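PDB 7LHV: sulfate transporter 4.1, chloroplastic from Arabidopsis thaliana, which carries sulfate across the membrane in symport with protons and may help regulate sulfate assimilation. Local coordinates for residues F141-I149 / N397-G405; S210-I218 / G444-I452. One frame throughout, in Å; residues are numbered along the deposited sequence.

How the contacts relate
From the N terminus, the chain first passes through 141-149, the loop between helix 125-141 and strand 149-150, then through 210-218 on helix 206-229. Contact 1 closes when 397-405, the end of helix 391-399 and the turn toward helix 406-426, comes back to the first loop. Contact 2 closes when 444-452, the linker from helix 431-443 into helix 448-457, meets helix 206-229. The two closures therefore cross, the segments alternating along the chain within the sulfate permease region. The centres of contacts 1 and 2 lie about 25 Å apart, their nearest atoms about 13 Å. By the known SLC26 fold, contact 1 probably belongs to the core domain and contact 2 to the gate domain.

Contact 1: F141-I149 / N397-G405; sequences FGSSRQLAI and NNESEAKTG
Q146 meets the end of helix 391-399 through both its backbone and its side chain. Its carbonyl O accepts a hydrogen bond from N397 ND2 at 3.0 Å, nearly straight at the hydrogen (171°). The donor lies almost in the amide plane of N397 but above the carbonyl plane of Q146, at a C=O...donor angle of 107°, so the amide comes over the carbonyl from one side. With CG anti to its carbonyl carbon (chi1 -73°), Q146 lays that methylene against the 397-405 turn, 3.5 Å from A402 O and 4.0 Å from N398 OD1; the chain then bends at the next bond. R145 runs alongside the same turn: its CB is 3.5 Å and its CD 3.6 Å from K403 O, while the extended chain carries the guanidinium onward to a cation-pi contact with Y361. A leucine in place of N397 would probably leave the Q146 carbonyl without this donor and the loop less firmly tied to the helix end. N397 also packs on A101 and V105 of helix 91-119, and D98 of that helix bonds T404 OG1 and K403 N. Helix 330-358 touches Q146 and N398 through L355. At I149 the loop enters strand 149-150, which pairs antiparallel with strand 388-389, each strand leading into a short helix, 153-166 and 391-399, as in other SLC26 transporters.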
ATOM      1  N   PHE A 141      -2.767  16.447  29.064  1.00 58.30           N
ATOM      2  CA  PHE A 141      -1.841  15.853  28.108  1.00 58.30           C
ATOM      3  C   PHE A 141      -2.219  16.120  26.657  1.00 58.30           C
ATOM      4  O   PHE A 141      -1.588  15.560  25.755  1.00 58.30           O
ATOM      5  CB  PHE A 141      -1.731  14.344  28.345  1.00 58.30           C
ATOM      6  CG  PHE A 141      -1.092  13.985  29.653  1.00 58.30           C
ATOM      7  CD1 PHE A 141       0.269  14.135  29.836  1.00 58.30           C
ATOM      8  CD2 PHE A 141      -1.854  13.498  30.701  1.00 58.30           C
ATOM      9  CE1 PHE A 141       0.861  13.807  31.039  1.00 58.30           C
ATOM     10  CE2 PHE A 141      -1.268  13.168  31.904  1.00 58.30           C
ATOM     11  CZ  PHE A 141       0.090  13.323  32.074  1.00 58.30           C
ATOM     12  N   GLY A 142      -3.219  16.952  26.405  1.00 57.22           N
ATOM     13  CA  GLY A 142      -3.665  17.232  25.056  1.00 57.22           C
ATOM     14  C   GLY A 142      -3.089  18.526  24.516  1.00 57.22           C
ATOM     15  O   GLY A 142      -2.950  19.511  25.236  1.00 57.22           O
ATOM     16  N   SER A 143      -2.758  18.511  23.227  1.00 62.09           N
ATOM     17  CA  SER A 143      -2.204  19.688  22.571  1.00 62.09           C
ATOM     18  C   SER A 143      -3.274  20.659  22.098  1.00 62.09           C
ATOM     19  O   SER A 143      -3.039  21.872  22.098  1.00 62.09           O
ATOM     20  CB  SER A 143      -1.337  19.266  21.384  1.00 62.09           C
ATOM     21  OG  SER A 143      -0.196  18.551  21.819  1.00 62.09           O
ATOM     22  N   SER A 144      -4.435  20.158  21.690  1.00 62.31           N
ATOM     23  CA  SER A 144      -5.496  21.029  21.205  1.00 62.31           C
ATOM     24  C   SER A 144      -6.154  21.767  22.363  1.00 62.31           C
ATOM     25  O   SER A 144      -6.287  21.234  23.467  1.00 62.31           O
ATOM     26  CB  SER A 144      -6.537  20.220  20.438  1.00 62.31           C
ATOM     27  OG  SER A 144      -7.455  21.075  19.782  1.00 62.31           O
ATOM     28  N   ARG A 145      -6.562  23.008  22.106  1.00 66.38           N
ATOM     29  CA  ARG A 145      -7.205  23.832  23.117  1.00 66.38           C
ATOM     30  C   ARG A 145      -8.713  23.945  22.935  1.00 66.38           C
ATOM     31  O   ARG A 145      -9.387  24.469  23.826  1.00 66.38           O
ATOM     32  CB  ARG A 145      -6.587  25.236  23.125  1.00 66.38           C
ATOM     33  CG  ARG A 145      -5.099  25.243  23.410  1.00 66.38           C
ATOM     34  CD  ARG A 145      -4.514  26.634  23.263  1.00 66.38           C
ATOM     35  NE  ARG A 145      -3.057  26.615  23.308  1.00 66.38           N
ATOM     36  CZ  ARG A 145      -2.288  27.665  23.052  1.00 66.38           C
ATOM     37  NH1 ARG A 145      -2.805  28.839  22.733  1.00 66.38           N
ATOM     38  NH2 ARG A 145      -0.967  27.531  23.118  1.00 66.38           N
ATOM     39  N   GLN A 146      -9.256  23.471  21.815  1.00 63.42           N
ATOM     40  CA  GLN A 146     -10.692  23.483  21.591  1.00 63.42           C
ATOM     41  C   GLN A 146     -11.293  22.103  21.377  1.00 63.42           C
ATOM     42  O   GLN A 146     -12.522  21.991  21.326  1.00 63.42           O
ATOM     43  CB  GLN A 146     -11.055  24.361  20.381  1.00 63.42           C
ATOM     44  CG  GLN A 146     -10.928  25.865  20.593  1.00 63.42           C
ATOM     45  CD  GLN A 146      -9.498  26.328  20.733  1.00 63.42           C
ATOM     46  OE1 GLN A 146      -9.112  26.889  21.756  1.00 63.42           O
ATOM     47  NE2 GLN A 146      -8.699  26.097  19.698  1.00 63.42           N
ATOM     48  N   LEU A 147     -10.479  21.062  21.243  1.00 55.48           N
ATOM     49  CA  LEU A 147     -11.009  19.729  20.992  1.00 55.48           C
ATOM     50  C   LEU A 147     -11.739  19.198  22.218  1.00 55.48           C
ATOM     51  O   LEU A 147     -11.276  19.348  23.350  1.00 55.48           O
ATOM     52  CB  LEU A 147      -9.885  18.774  20.598  1.00 55.48           C
ATOM     53  CG  LEU A 147     -10.329  17.402  20.097  1.00 55.48           C
ATOM     54  CD1 LEU A 147     -10.839  17.500  18.682  1.00 55.48           C
ATOM     55  CD2 LEU A 147      -9.194  16.409  20.179  1.00 55.48           C
ATOM     56  N   ALA A 148     -12.886  18.570  21.982  1.00 55.07           N
ATOM     57  CA  ALA A 148     -13.695  17.973  23.036  1.00 55.07           C
ATOM     58  C   ALA A 148     -13.582  16.458  22.956  1.00 55.07           C
ATOM     59  O   ALA A 148     -13.815  15.869  21.897  1.00 55.07           O
ATOM     60  CB  ALA A 148     -15.155  18.407  22.919  1.00 55.07           C
ATOM     61  N   ILE A 149     -13.241  15.833  24.081  1.00 53.77           N
ATOM     62  CA  ILE A 149     -12.926  14.411  24.148  1.00 53.77           C
ATOM     63  C   ILE A 149     -14.071  13.688  24.838  1.00 53.77           C
ATOM     64  O   ILE A 149     -14.547  14.126  25.892  1.00 53.77           O
ATOM     65  CB  ILE A 149     -11.595  14.174  24.879  1.00 53.77           C
ATOM     66  CG1 ILE A 149     -10.439  14.551  23.964  1.00 53.77           C
ATOM     67  CG2 ILE A 149     -11.463  12.731  25.314  1.00 53.77           C
ATOM     68  CD1 ILE A 149     -10.467  13.817  22.656  1.00 53.77           C
ATOM     69  N   ASN A 397     -17.642  23.938  21.088  1.00 66.28           N
ATOM     70  CA  ASN A 397     -16.584  24.589  21.848  1.00 66.28           C
ATOM     71  C   ASN A 397     -15.973  25.743  21.059  1.00 66.28           C
ATOM     72  O   ASN A 397     -15.607  26.774  21.633  1.00 66.28           O
ATOM     73  CB  ASN A 397     -15.514  23.564  22.218  1.00 66.28           C
ATOM     74  CG  ASN A 397     -14.860  23.857  23.543  1.00 66.28           C
ATOM     75  OD1 ASN A 397     -15.453  24.487  24.414  1.00 66.28           O
ATOM     76  ND2 ASN A 397     -13.630  23.392  23.711  1.00 66.28           N
ATOM     77  N   ASN A 398     -15.841  25.576  19.740  1.00 69.79           N
ATOM     78  CA  ASN A 398     -15.174  26.586  18.926  1.00 69.79           C
ATOM     79  C   ASN A 398     -15.975  27.883  18.863  1.00 69.79           C
ATOM     80  O   ASN A 398     -15.429  28.962  19.113  1.00 69.79           O
ATOM     81  CB  ASN A 398     -14.910  26.048  17.521  1.00 69.79           C
ATOM     82  CG  ASN A 398     -13.888  26.870  16.767  1.00 69.79           C
ATOM     83  OD1 ASN A 398     -12.773  27.075  17.242  1.00 69.79           O
ATOM     84  ND2 ASN A 398     -14.264  27.351  15.591  1.00 69.79           N
ATOM     85  N   GLU A 399     -17.272  27.814  18.536  1.00 74.03           N
ATOM     86  CA  GLU A 399     -17.990  29.089  18.530  1.00 74.03           C
ATOM     87  C   GLU A 399     -18.391  29.552  19.923  1.00 74.03           C
ATOM     88  O   GLU A 399     -18.929  30.655  20.055  1.00 74.03           O
ATOM     89  CB  GLU A 399     -19.245  29.111  17.636  1.00 74.03           C
ATOM     90  CG  GLU A 399     -20.444  28.279  18.062  1.00 74.03           C
ATOM     91  CD  GLU A 399     -20.364  26.855  17.601  1.00 74.03           C
ATOM     92  OE1 GLU A 399     -19.266  26.429  17.213  1.00 74.03           O
ATOM     93  OE2 GLU A 399     -21.404  26.164  17.614  1.00 74.03           O
ATOM     94  N   SER A 400     -18.147  28.754  20.959  1.00 74.50           N
ATOM     95  CA  SER A 400     -18.304  29.235  22.326  1.00 74.50           C
ATOM     96  C   SER A 400     -17.113  30.060  22.793  1.00 74.50           C
ATOM     97  O   SER A 400     -17.014  30.360  23.986  1.00 74.50           O
ATOM     98  CB  SER A 400     -18.527  28.058  23.279  1.00 74.50           C
ATOM     99  OG  SER A 400     -19.676  27.321  22.905  1.00 74.50           O
ATOM    100  N   GLU A 401     -16.217  30.421  21.872  1.00 79.82           N
ATOM    101  CA  GLU A 401     -15.052  31.259  22.164  1.00 79.82           C
ATOM    102  C   GLU A 401     -14.138  30.612  23.202  1.00 79.82           C
ATOM    103  O   GLU A 401     -13.540  31.294  24.035  1.00 79.82           O
ATOM    104  CB  GLU A 401     -15.478  32.658  22.615  1.00 79.82           C
ATOM    105  CG  GLU A 401     -16.193  33.469  21.548  1.00 79.82           C
ATOM    106  CD  GLU A 401     -15.292  33.827  20.385  1.00 79.82           C
ATOM    107  OE1 GLU A 401     -14.078  34.016  20.605  1.00 79.82           O
ATOM    108  OE2 GLU A 401     -15.803  33.922  19.249  1.00 79.82           O
ATOM    109  N   ALA A 402     -14.021  29.290  23.149  1.00 75.02           N
ATOM    110  CA  ALA A 402     -13.094  28.593  24.031  1.00 75.02           C
ATOM    111  C   ALA A 402     -11.662  28.929  23.640  1.00 75.02           C
ATOM    112  O   ALA A 402     -11.295  28.853  22.464  1.00 75.02           O
ATOM    113  CB  ALA A 402     -13.324  27.086  23.966  1.00 75.02           C
ATOM    114  N   LYS A 403     -10.848  29.291  24.628  1.00 76.88           N
ATOM    115  CA  LYS A 403      -9.488  29.754  24.391  1.00 76.88           C
ATOM    116  C   LYS A 403      -8.432  28.736  24.791  1.00 76.88           C
ATOM    117  O   LYS A 403      -7.517  28.457  24.010  1.00 76.88           O
ATOM    118  CB  LYS A 403      -9.248  31.075  25.134  1.00 76.88           C
ATOM    119  CG  LYS A 403     -10.139  32.208  24.666  1.00 76.88           C
ATOM    120  CD  LYS A 403      -9.928  32.475  23.187  1.00 76.88           C
ATOM    121  CE  LYS A 403     -10.861  33.555  22.676  1.00 76.88           C
ATOM    122  NZ  LYS A 403     -10.698  33.767  21.211  1.00 76.88           N
ATOM    123  N   THR A 404      -8.528  28.174  25.987  1.00 73.51           N
ATOM    124  CA  THR A 404      -7.546  27.227  26.489  1.00 73.51           C
ATOM    125  C   THR A 404      -8.203  25.868  26.710  1.00 73.51           C
ATOM    126  O   THR A 404      -9.376  25.659  26.401  1.00 73.51           O
ATOM    127  CB  THR A 404      -6.909  27.738  27.783  1.00 73.51           C
ATOM    128  OG1 THR A 404      -7.898  27.776  28.820  1.00 73.51           O
ATOM    129  CG2 THR A 404      -6.346  29.130  27.581  1.00 73.51           C
ATOM    130  N   GLY A 405      -7.420  24.937  27.250  1.00 72.37           N
ATOM    131  CA  GLY A 405      -7.929  23.622  27.583  1.00 72.37           C
ATOM    132  C   GLY A 405      -8.727  23.555  28.862  1.00 72.37           C
ATOM    133  O   GLY A 405      -9.275  22.496  29.179  1.00 72.37           O
TER

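Contact 2: S210-I218 / G444-I452; sequences SGFTSASAI and GLVDYDEAI
The carboxylate of D447 brings OD2 to 3.6 Å from S210 OG, without a hydrogen bond; this hydroxyl is bonded instead to W465 NE1 of helix 459-474. The other flat group, the ring of F212, is turned to a different side of helix 206-229, where S216 OG sits 3.7 Å above one face, offset toward the rim; that hydroxyl is hydrogen-bonded to F212 O. The polar heart of the contact is S214. Its OG stands beside its own backbone N (chi1 -54°), a position from which it donates to S210 O at 2.8 Å while accepting from D447 N at 3.3 Å (160° at the hydrogen). S210 O thus takes two donors, S214 N and S214 OG, which reach it from opposite faces of its plane. The serine thereby joins a carbonyl of helix 206-229 to the backbone N just ahead of helix 448-457. One turn further along, the contact becomes apolar: A217 CB lies 3.6 Å from L445 CB and 3.7 Å from V446 CG2. The same methyl of V446 reaches I218 CG1 at 4.1 Å, the two side chains crossing at about a right angle. The side chain of L445 is about 4 Å from a bound sulfate ion, whose role this contact does not settle. The contact holds the connection between helices 431-443 and 448-457 against helix 206-229, probably within the SLC26 gate domain. Helix 459-474 backs it through T472 and L473, helix 153-166 meets F212 and S216 through L154, and I477 and V481 of helix 477-496 pack on F212.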
ATOM      1  N   SER A 210     -15.349   9.900   3.882  1.00 49.00           N
ATOM      2  CA  SER A 210     -16.685  10.485   3.861  1.00 49.00           C
ATOM      3  C   SER A 210     -17.743   9.444   3.521  1.00 49.00           C
ATOM      4  O   SER A 210     -18.810   9.409   4.144  1.00 49.00           O
ATOM      5  CB  SER A 210     -16.734  11.642   2.868  1.00 49.00           C
ATOM      6  OG  SER A 210     -18.045  12.165   2.761  1.00 49.00           O
ATOM      7  N   GLY A 211     -17.469   8.587   2.536  1.00 48.15           N
ATOM      8  CA  GLY A 211     -18.426   7.545   2.196  1.00 48.15           C
ATOM      9  C   GLY A 211     -18.616   6.541   3.313  1.00 48.15           C
ATOM     10  O   GLY A 211     -19.745   6.143   3.621  1.00 48.15           O
ATOM     11  N   PHE A 212     -17.515   6.125   3.943  1.00 48.32           N
ATOM     12  CA  PHE A 212     -17.614   5.204   5.068  1.00 48.32           C
ATOM     13  C   PHE A 212     -18.403   5.821   6.215  1.00 48.32           C
ATOM     14  O   PHE A 212     -19.239   5.152   6.832  1.00 48.32           O
ATOM     15  CB  PHE A 212     -16.216   4.798   5.527  1.00 48.32           C
ATOM     16  CG  PHE A 212     -16.198   4.003   6.796  1.00 48.32           C
ATOM     17  CD1 PHE A 212     -16.634   2.693   6.813  1.00 48.32           C
ATOM     18  CD2 PHE A 212     -15.739   4.566   7.971  1.00 48.32           C
ATOM     19  CE1 PHE A 212     -16.618   1.962   7.980  1.00 48.32           C
ATOM     20  CE2 PHE A 212     -15.719   3.838   9.142  1.00 48.32           C
ATOM     21  CZ  PHE A 212     -16.159   2.535   9.145  1.00 48.32           C
ATOM     22  N   THR A 213     -18.164   7.100   6.502  1.00 48.81           N
ATOM     23  CA  THR A 213     -18.881   7.774   7.578  1.00 48.81           C
ATOM     24  C   THR A 213     -20.365   7.916   7.260  1.00 48.81           C
ATOM     25  O   THR A 213     -21.209   7.752   8.145  1.00 48.81           O
ATOM     26  CB  THR A 213     -18.251   9.137   7.847  1.00 48.81           C
ATOM     27  OG1 THR A 213     -16.872   8.961   8.193  1.00 48.81           O
ATOM     28  CG2 THR A 213     -18.959   9.834   8.990  1.00 48.81           C
ATOM     29  N   SER A 214     -20.708   8.229   6.007  1.00 48.11           N
ATOM     30  CA  SER A 214     -22.117   8.329   5.636  1.00 48.11           C
ATOM     31  C   SER A 214     -22.826   6.986   5.777  1.00 48.11           C
ATOM     32  O   SER A 214     -23.946   6.911   6.307  1.00 48.11           O
ATOM     33  CB  SER A 214     -22.244   8.852   4.207  1.00 48.11           C
ATOM     34  OG  SER A 214     -21.544  10.069   4.052  1.00 48.11           O
ATOM     35  N   ALA A 215     -22.191   5.911   5.303  1.00 49.21           N
ATOM     36  CA  ALA A 215     -22.789   4.588   5.451  1.00 49.21           C
ATOM     37  C   ALA A 215     -22.929   4.212   6.920  1.00 49.21           C
ATOM     38  O   ALA A 215     -23.942   3.631   7.327  1.00 49.21           O
ATOM     39  CB  ALA A 215     -21.959   3.551   4.703  1.00 49.21           C
ATOM     40  N   SER A 216     -21.922   4.538   7.733  1.00 49.61           N
ATOM     41  CA  SER A 216     -22.008   4.269   9.162  1.00 49.61           C
ATOM     42  C   SER A 216     -23.145   5.050   9.803  1.00 49.61           C
ATOM     43  O   SER A 216     -23.825   4.541  10.696  1.00 49.61           O
ATOM     44  CB  SER A 216     -20.681   4.600   9.841  1.00 49.61           C
ATOM     45  OG  SER A 216     -19.675   3.680   9.460  1.00 49.61           O
ATOM     46  N   ALA A 217     -23.357   6.295   9.374  1.00 47.05           N
ATOM     47  CA  ALA A 217     -24.454   7.088   9.919  1.00 47.05           C
ATOM     48  C   ALA A 217     -25.803   6.471   9.580  1.00 47.05           C
ATOM     49  O   ALA A 217     -26.701   6.407  10.432  1.00 47.05           O
ATOM     50  CB  ALA A 217     -24.375   8.519   9.399  1.00 47.05           C
ATOM     51  N   ILE A 218     -25.969   6.011   8.339  1.00 47.99           N
ATOM     52  CA  ILE A 218     -27.225   5.360   7.966  1.00 47.99           C
ATOM     53  C   ILE A 218     -27.427   4.083   8.776  1.00 47.99           C
ATOM     54  O   ILE A 218     -28.537   3.795   9.242  1.00 47.99           O
ATOM     55  CB  ILE A 218     -27.266   5.091   6.451  1.00 47.99           C
ATOM     56  CG1 ILE A 218     -27.375   6.406   5.685  1.00 47.99           C
ATOM     57  CG2 ILE A 218     -28.438   4.196   6.101  1.00 47.99           C
ATOM     58  CD1 ILE A 218     -27.240   6.249   4.195  1.00 47.99           C
ATOM     59  N   GLY A 444     -26.558  14.583  10.749  1.00 54.61           N
ATOM     60  CA  GLY A 444     -25.581  15.468  10.149  1.00 54.61           C
ATOM     61  C   GLY A 444     -24.352  14.786   9.597  1.00 54.61           C
ATOM     62  O   GLY A 444     -23.552  15.438   8.919  1.00 54.61           O
ATOM     63  N   LEU A 445     -24.177  13.495   9.874  1.00 53.09           N
ATOM     64  CA  LEU A 445     -23.043  12.743   9.358  1.00 53.09           C
ATOM     65  C   LEU A 445     -23.286  12.167   7.970  1.00 53.09           C
ATOM     66  O   LEU A 445     -22.327  11.729   7.327  1.00 53.09           O
ATOM     67  CB  LEU A 445     -22.678  11.609  10.317  1.00 53.09           C
ATOM     68  CG  LEU A 445     -22.275  11.996  11.739  1.00 53.09           C
ATOM     69  CD1 LEU A 445     -21.856  10.767  12.522  1.00 53.09           C
ATOM     70  CD2 LEU A 445     -21.164  13.028  11.719  1.00 53.09           C
ATOM     71  N   VAL A 446     -24.528  12.159   7.488  1.00 55.37           N
ATOM     72  CA  VAL A 446     -24.824  11.693   6.136  1.00 55.37           C
ATOM     73  C   VAL A 446     -24.444  12.834   5.197  1.00 55.37           C
ATOM     74  O   VAL A 446     -25.237  13.742   4.944  1.00 55.37           O
ATOM     75  CB  VAL A 446     -26.288  11.286   5.971  1.00 55.37           C
ATOM     76  CG1 VAL A 446     -26.526  10.741   4.577  1.00 55.37           C
ATOM     77  CG2 VAL A 446     -26.667  10.254   7.015  1.00 55.37           C
ATOM     78  N   ASP A 447     -23.221  12.785   4.682  1.00 59.15           N
ATOM     79  CA  ASP A 447     -22.602  13.944   4.052  1.00 59.15           C
ATOM     80  C   ASP A 447     -22.698  13.829   2.530  1.00 59.15           C
ATOM     81  O   ASP A 447     -21.725  13.577   1.822  1.00 59.15           O
ATOM     82  CB  ASP A 447     -21.163  14.081   4.536  1.00 59.15           C
ATOM     83  CG  ASP A 447     -20.519  15.368   4.096  1.00 59.15           C
ATOM     84  OD1 ASP A 447     -20.873  16.432   4.644  1.00 59.15           O
ATOM     85  OD2 ASP A 447     -19.632  15.313   3.232  1.00 59.15           O
ATOM     86  N   TYR A 448     -23.923  14.021   2.036  1.00 61.46           N
ATOM     87  CA  TYR A 448     -24.190  13.985   0.603  1.00 61.46           C
ATOM     88  C   TYR A 448     -23.711  15.236  -0.120  1.00 61.46           C
ATOM     89  O   TYR A 448     -23.578  15.214  -1.351  1.00 61.46           O
ATOM     90  CB  TYR A 448     -25.687  13.798   0.348  1.00 61.46           C
ATOM     91  CG  TYR A 448     -26.548  14.881   0.957  1.00 61.46           C
ATOM     92  CD1 TYR A 448     -26.933  14.824   2.289  1.00 61.46           C
ATOM     93  CD2 TYR A 448     -26.973  15.963   0.200  1.00 61.46           C
ATOM     94  CE1 TYR A 448     -27.714  15.811   2.849  1.00 61.46           C
ATOM     95  CE2 TYR A 448     -27.756  16.956   0.751  1.00 61.46           C
ATOM     96  CZ  TYR A 448     -28.124  16.874   2.077  1.00 61.46           C
ATOM     97  OH  TYR A 448     -28.904  17.860   2.631  1.00 61.46           O
ATOM     98  N   ASP A 449     -23.462  16.327   0.607  1.00 64.09           N
ATOM     99  CA  ASP A 449     -22.939  17.531  -0.026  1.00 64.09           C
ATOM    100  C   ASP A 449     -21.574  17.271  -0.650  1.00 64.09           C
ATOM    101  O   ASP A 449     -21.289  17.742  -1.757  1.00 64.09           O
ATOM    102  CB  ASP A 449     -22.856  18.668   0.989  1.00 64.09           C
ATOM    103  CG  ASP A 449     -24.082  19.556   0.965  1.00 64.09           C
ATOM    104  OD1 ASP A 449     -24.927  19.379   0.064  1.00 64.09           O
ATOM    105  OD2 ASP A 449     -24.197  20.434   1.845  1.00 64.09           O
ATOM    106  N   GLU A 450     -20.720  16.517   0.044  1.00 60.69           N
ATOM    107  CA  GLU A 450     -19.436  16.155  -0.541  1.00 60.69           C
ATOM    108  C   GLU A 450     -19.623  15.248  -1.745  1.00 60.69           C
ATOM    109  O   GLU A 450     -18.849  15.316  -2.700  1.00 60.69           O
ATOM    110  CB  GLU A 450     -18.543  15.476   0.493  1.00 60.69           C
ATOM    111  CG  GLU A 450     -17.099  15.326   0.064  1.00 60.69           C
ATOM    112  CD  GLU A 450     -16.392  16.661  -0.057  1.00 60.69           C
ATOM    113  OE1 GLU A 450     -16.811  17.623   0.620  1.00 60.69           O
ATOM    114  OE2 GLU A 450     -15.412  16.753  -0.828  1.00 60.69           O
ATOM    115  N   ALA A 451     -20.639  14.384  -1.720  1.00 56.08           N
ATOM    116  CA  ALA A 451     -20.910  13.547  -2.885  1.00 56.08           C
ATOM    117  C   ALA A 451     -21.277  14.394  -4.095  1.00 56.08           C
ATOM    118  O   ALA A 451     -20.795  14.150  -5.208  1.00 56.08           O
ATOM    119  CB  ALA A 451     -22.021  12.549  -2.572  1.00 56.08           C
ATOM    120  N   ILE A 452     -22.122  15.406  -3.894  1.00 59.02           N
ATOM    121  CA  ILE A 452     -22.484  16.303  -4.989  1.00 59.02           C
ATOM    122  C   ILE A 452     -21.261  17.072  -5.477  1.00 59.02           C
ATOM    123  O   ILE A 452     -21.049  17.235  -6.685  1.00 59.02           O
ATOM    124  CB  ILE A 452     -23.616  17.246  -4.550  1.00 59.02           C
ATOM    125  CG1 ILE A 452     -24.900  16.454  -4.320  1.00 59.02           C
ATOM    126  CG2 ILE A 452     -23.841  18.329  -5.586  1.00 59.02           C
ATOM    127  CD1 ILE A 452     -26.022  17.273  -3.741  1.00 59.02           C
TER